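Local coordinates for protein walker-Type ATPase (Pyrococcus abyssi, PDB 2QEN) that probably binds and hydrolyses ATP as a Walker-type P-loop ATPase, captured here with ADP and a magnesium ion, its cellular role still unknown, at residues I14-R17 / E18-S21; P224-E227 / I228-A231. The protein carries 1 engineered substitution. All coordinates share one frame; numbering follows the deposited sequence.

Contact 1. Residues I14-R17 / E18-S21; sequences IFDR and EEES. Engineered in segment 18-21: S21 (natural residue Phe). With ADP (adenosine-5'-diphosphate), chain C.
The E20 carboxylate stands at the edge of the R17 guanidinium, near its plane, with the two flat groups turned 69° apart. NH1 of R17 reaches OE2 of E20 over 3.1 Å, a salt bridge whose hydrogen bond is weak, bent to 134° at the hydrogen. The guanidinium's other ties are to backbone oxygens: V42 O takes NH2, and K201 O also takes NH1. The second flat group, the adenine of ADP, carries I14 over one face, CD1 standing 3.8 Å above C6. Its polar edge is read by the F15 backbone. F15 N donates to ADP N1 over 2.9 Å, and ADP N6 donates to F15 O over the same 2.9 Å, a complementary pair that suits adenine. The methylene CG of R17 sits beside this edge, 3.6 Å from N6, so one long arginine lines the base with its aliphatic part and carries its charge onward. In this P-loop ATPase the adenine-reading loop runs directly into helix 18-30, with R17 as N-cap. S21 N, of an engineered serine, closes the first turn on R17 O at 3.0 Å. E20 doubles back over R17 because its chain bends at chi2 (84°), laying its CD 3.6 Å from R17 CD. Substituting alanine for E20 would probably cost R17 this acidic mate and uncover its CD methylene, leaving the guanidinium to the carbonyls of V42 and K201. Outside the pair the chemistry reverses: OD1 of D16 comes within 3.0 Å of OE2 of E19, two like-charged acceptors with no hydrogen bond between them, a closeness that probably raises the local negative potential, while the E18 carboxylate approaches OD1 from another direction.

Contact 2. Residues P224-E227 / I228-A231; sequences PENE and IEEA
E225 and E229 stand one turn apart, joined by a backbone bond from E229 N to E225 O, 3.0 Å long. CG of E229 packs closely on that same oxygen, at 3.1 Å. The two side chains run alongside, their OE2 atoms 4.4 Å apart, and a water makes weak bonds to E225 OE2 and E229 OE1; the like charges are thus probably screened by solvent. One residue on, E230 N meets N226 O at 3.0 Å, and a second water bonds E230 OE1 and, weakly, N226 O. A231 N closes the next turn on E227 O at 3.0 Å. Outward from these backbone bonds, E227 extends to Y249, which holds its OE1, while I228 buries its branches among V209, K213 and F216 of helix 205-217. A231, small enough to fit closely, touches L212 and F255. P224, whose ring gives up its own N-H at no cost to the helix, is the N-cap; its O receives E227 N at 3.2 Å and, weakly, I228 N. Acidic residues probably suit the positive end of the helix dipole, here the first turns of an amphipathic alpha-helix.

Both contacts are the opening turns of a helix, entered from an N-cap residue and rich in glutamate, yet the setting changes what the acids do. Contact 1 lies nearer the centre of the folded chain, a surface contact whose buried arginine borders the nucleotide pocket, and there a glutamate pairs with that arginine. Contact 2, about 24 Å away between centres, is partly buried and sits at the start of helix 225-235, far from the centre of the chain; most of its acids face water, while its nonpolar residues pack inward. The two do not touch, but helix 205-217 serves both: F15 rests on one part of it and I228 on another.

Contact 1. Residues I14-R17 / E18-S21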
loop_
_atom_site.group_PDB
_atom_site.type_symbol
_atom_site.label_atom_id
_atom_site.label_comp_id
_atom_site.label_asym_id
_atom_site.label_seq_id
_atom_site.Cartn_x
_atom_site.Cartn_y
_atom_site.Cartn_z
ATOM N N ILE A 14 2.051 -14.857 -7.926
ATOM C CA ILE A 14 2.311 -13.459 -8.278
ATOM C C ILE A 14 2.896 -13.411 -9.689
ATOM O O ILE A 14 3.930 -14.029 -9.942
ATOM C CB ILE A 14 3.301 -12.795 -7.230
ATOM C CG1 ILE A 14 2.593 -12.533 -5.886
ATOM C CG2 ILE A 14 3.959 -11.510 -7.766
ATOM C CD1 ILE A 14 1.301 -11.754 -6.011
ATOM N N PHE A 15 2.224 -12.697 -10.600
ATOM C CA PHE A 15 2.765 -12.448 -11.939
ATOM C C PHE A 15 3.950 -11.484 -11.861
ATOM O O PHE A 15 3.874 -10.452 -11.195
ATOM C CB PHE A 15 1.693 -11.895 -12.890
ATOM C CG PHE A 15 2.113 -11.872 -14.347
ATOM C CD1 PHE A 15 1.982 -13.011 -15.138
ATOM C CD2 PHE A 15 2.633 -10.708 -14.928
ATOM C CE1 PHE A 15 2.375 -13.002 -16.484
ATOM C CE2 PHE A 15 3.017 -10.683 -16.276
ATOM C CZ PHE A 15 2.890 -11.838 -17.054
ATOM N N ASP A 16 5.020 -11.834 -12.575
ATOM C CA ASP A 16 6.324 -11.143 -12.550
ATOM C C ASP A 16 6.817 -10.664 -11.186
ATOM O O ASP A 16 6.981 -11.469 -10.265
ATOM C CB ASP A 16 6.410 -10.013 -13.573
ATOM C CG ASP A 16 7.741 -10.041 -14.359
ATOM O OD1 ASP A 16 8.823 -10.253 -13.729
ATOM O OD2 ASP A 16 7.696 -9.874 -15.612
ATOM N N ARG A 17 7.057 -9.355 -11.084
ATOM C CA ARG A 17 7.623 -8.712 -9.876
ATOM C C ARG A 17 8.972 -9.280 -9.420
ATOM O O ARG A 17 9.332 -9.201 -8.244
ATOM C CB ARG A 17 6.610 -8.691 -8.719
ATOM C CG ARG A 17 5.325 -7.886 -8.973
ATOM C CD ARG A 17 5.584 -6.424 -9.358
ATOM N NE ARG A 17 4.368 -5.600 -9.330
ATOM C CZ ARG A 17 4.224 -4.457 -9.997
ATOM N NH1 ARG A 17 5.216 -4.003 -10.759
ATOM N NH2 ARG A 17 3.089 -3.763 -9.912
ATOM N N GLU A 18 9.723 -9.832 -10.363
ATOM C CA GLU A 18 11.012 -10.459 -10.054
ATOM C C GLU A 18 12.122 -9.435 -9.774
ATOM O O GLU A 18 12.989 -9.668 -8.934
ATOM C CB GLU A 18 11.400 -11.455 -11.152
ATOM C CG GLU A 18 10.658 -12.786 -11.012
ATOM C CD GLU A 18 10.183 -13.346 -12.332
ATOM O OE1 GLU A 18 11.018 -13.466 -13.256
ATOM O OE2 GLU A 18 8.969 -13.662 -12.451
ATOM N N GLU A 19 12.073 -8.308 -10.478
ATOM C CA GLU A 19 12.962 -7.171 -10.235
ATOM C C GLU A 19 12.669 -6.566 -8.855
ATOM O O GLU A 19 13.580 -6.295 -8.083
ATOM C CB GLU A 19 12.782 -6.089 -11.314
ATOM C CG GLU A 19 12.509 -6.588 -12.764
ATOM C CD GLU A 19 11.079 -7.136 -13.001
ATOM O OE1 GLU A 19 10.095 -6.619 -12.423
ATOM O OE2 GLU A 19 10.948 -8.097 -13.791
ATOM N N GLU A 20 11.383 -6.370 -8.564
ATOM C CA GLU A 20 10.915 -5.776 -7.312
ATOM C C GLU A 20 11.264 -6.626 -6.084
ATOM O O GLU A 20 11.645 -6.097 -5.032
ATOM C CB GLU A 20 9.405 -5.526 -7.370
ATOM C CG GLU A 20 8.979 -4.402 -8.299
ATOM C CD GLU A 20 8.827 -4.824 -9.770
ATOM O OE1 GLU A 20 9.169 -5.979 -10.129
ATOM O OE2 GLU A 20 8.357 -3.987 -10.575
ATOM N N SER A 21 11.125 -7.939 -6.230
ATOM C CA SER A 21 11.452 -8.878 -5.159
ATOM C C SER A 21 12.961 -8.876 -4.834
ATOM O O SER A 21 13.346 -8.811 -3.667
ATOM C CB SER A 21 10.950 -10.281 -5.526
ATOM O OG SER A 21 11.280 -11.215 -4.513
HETATM P PB ADP C . -1.642 -2.531 -2.777
HETATM O O1B ADP C . -0.470 -2.005 -3.570
HETATM O O2B ADP C . -1.206 -3.213 -1.499
HETATM O O3B ADP C . -2.772 -1.560 -2.555
HETATM P PA ADP C . -2.546 -5.254 -3.489
HETATM O O1A ADP C . -1.277 -6.027 -3.240
HETATM O O2A ADP C . -3.722 -5.424 -2.579
HETATM O O3A ADP C . -2.252 -3.667 -3.738
HETATM O "O5'" ADP C . -2.972 -5.646 -4.999
HETATM C "C5'" ADP C . -4.275 -5.396 -5.536
HETATM C "C4'" ADP C . -4.797 -6.703 -6.146
HETATM O "O4'" ADP C . -4.207 -6.925 -7.441
HETATM C "C3'" ADP C . -4.456 -7.971 -5.363
HETATM O "O3'" ADP C . -5.474 -8.335 -4.439
HETATM C "C2'" ADP C . -4.395 -9.027 -6.419
HETATM O "O2'" ADP C . -5.742 -9.227 -6.837
HETATM C "C1'" ADP C . -3.821 -8.295 -7.595
HETATM N N9 ADP C . -2.355 -8.333 -7.794
HETATM C C8 ADP C . -1.494 -7.378 -7.393
HETATM N N7 ADP C . -0.231 -7.655 -7.796
HETATM C C5 ADP C . -0.273 -8.817 -8.473
HETATM C C6 ADP C . 0.701 -9.686 -9.166
HETATM N N6 ADP C . 2.011 -9.356 -9.220
HETATM N N1 ADP C . 0.235 -10.819 -9.750
HETATM C C2 ADP C . -1.055 -11.164 -9.693
HETATM N N3 ADP C . -2.004 -10.413 -9.102
HETATM C C4 ADP C . -1.681 -9.255 -8.478
#

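Contact 2. Residues P224-E227 / I228-A231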
loop_
_atom_site.group_PDB
_atom_site.type_symbol
_atom_site.label_atom_id
_atom_site.label_comp_id
_atom_site.label_asym_id
_atom_site.label_seq_id
_atom_site.Cartn_x
_atom_site.Cartn_y
_atom_site.Cartn_z
ATOM N N PRO A 224 -9.651 -12.801 -28.114
ATOM C CA PRO A 224 -9.064 -12.127 -29.280
ATOM C C PRO A 224 -8.075 -11.038 -28.862
ATOM O O PRO A 224 -8.261 -10.387 -27.821
ATOM C CB PRO A 224 -10.278 -11.513 -29.988
ATOM C CG PRO A 224 -11.446 -12.346 -29.530
ATOM C CD PRO A 224 -11.127 -12.766 -28.133
ATOM N N GLU A 225 -7.032 -10.868 -29.676
ATOM C CA GLU A 225 -5.927 -9.949 -29.413
ATOM C C GLU A 225 -6.385 -8.520 -29.143
ATOM O O GLU A 225 -5.931 -7.896 -28.183
ATOM C CB GLU A 225 -4.950 -9.952 -30.590
ATOM C CG GLU A 225 -3.667 -9.207 -30.281
ATOM C CD GLU A 225 -2.735 -9.089 -31.467
ATOM O OE1 GLU A 225 -3.066 -9.596 -32.561
ATOM O OE2 GLU A 225 -1.656 -8.482 -31.293
ATOM N N ASN A 226 -7.288 -8.019 -29.989
ATOM C CA ASN A 226 -7.812 -6.658 -29.873
ATOM C C ASN A 226 -8.617 -6.360 -28.590
ATOM O O ASN A 226 -8.673 -5.212 -28.157
ATOM C CB ASN A 226 -8.620 -6.280 -31.130
ATOM C CG ASN A 226 -7.733 -5.753 -32.277
ATOM O OD1 ASN A 226 -6.561 -5.390 -32.077
ATOM N ND2 ASN A 226 -8.299 -5.703 -33.483
ATOM N N GLU A 227 -9.231 -7.388 -27.996
ATOM C CA GLU A 227 -9.973 -7.233 -26.747
ATOM C C GLU A 227 -9.026 -7.083 -25.550
ATOM O O GLU A 227 -9.297 -6.317 -24.619
ATOM C CB GLU A 227 -10.934 -8.414 -26.508
ATOM C CG GLU A 227 -12.111 -8.507 -27.508
ATOM C CD GLU A 227 -13.034 -9.691 -27.216
ATOM O OE1 GLU A 227 -13.125 -10.120 -26.037
ATOM O OE2 GLU A 227 -13.667 -10.203 -28.169
ATOM N N ILE A 228 -7.929 -7.830 -25.564
ATOM C CA ILE A 228 -6.886 -7.660 -24.549
ATOM C C ILE A 228 -6.202 -6.284 -24.680
ATOM O O ILE A 228 -5.988 -5.599 -23.677
ATOM C CB ILE A 228 -5.886 -8.865 -24.538
ATOM C CG1 ILE A 228 -6.546 -10.066 -23.821
ATOM C CG2 ILE A 228 -4.534 -8.481 -23.871
ATOM C CD1 ILE A 228 -5.954 -11.408 -24.169
ATOM N N GLU A 229 -5.897 -5.869 -25.908
ATOM C CA GLU A 229 -5.356 -4.524 -26.150
ATOM C C GLU A 229 -6.292 -3.432 -25.642
ATOM O O GLU A 229 -5.853 -2.509 -24.959
ATOM C CB GLU A 229 -5.048 -4.306 -27.634
ATOM C CG GLU A 229 -4.109 -5.343 -28.203
ATOM C CD GLU A 229 -3.281 -4.825 -29.354
ATOM O OE1 GLU A 229 -3.846 -4.631 -30.461
ATOM O OE2 GLU A 229 -2.056 -4.632 -29.142
ATOM N N GLU A 230 -7.582 -3.549 -25.967
ATOM C CA GLU A 230 -8.588 -2.592 -25.494
ATOM C C GLU A 230 -8.711 -2.568 -23.954
ATOM O O GLU A 230 -8.864 -1.510 -23.357
ATOM C CB GLU A 230 -9.948 -2.866 -26.156
ATOM C CG GLU A 230 -10.933 -1.703 -26.105
ATOM C CD GLU A 230 -10.767 -0.716 -27.251
ATOM O OE1 GLU A 230 -11.117 -1.040 -28.418
ATOM O OE2 GLU A 230 -10.290 0.405 -26.975
ATOM N N ALA A 231 -8.639 -3.726 -23.306
ATOM C CA ALA A 231 -8.694 -3.768 -21.837
ATOM C C ALA A 231 -7.493 -3.039 -21.201
ATOM O O ALA A 231 -7.644 -2.334 -20.212
ATOM C CB ALA A 231 -8.782 -5.196 -21.345
HETATM O O HOH W 1 -2.082 -6.255 -32.917
HETATM O O HOH W 2 -11.000 -3.590 -30.050
#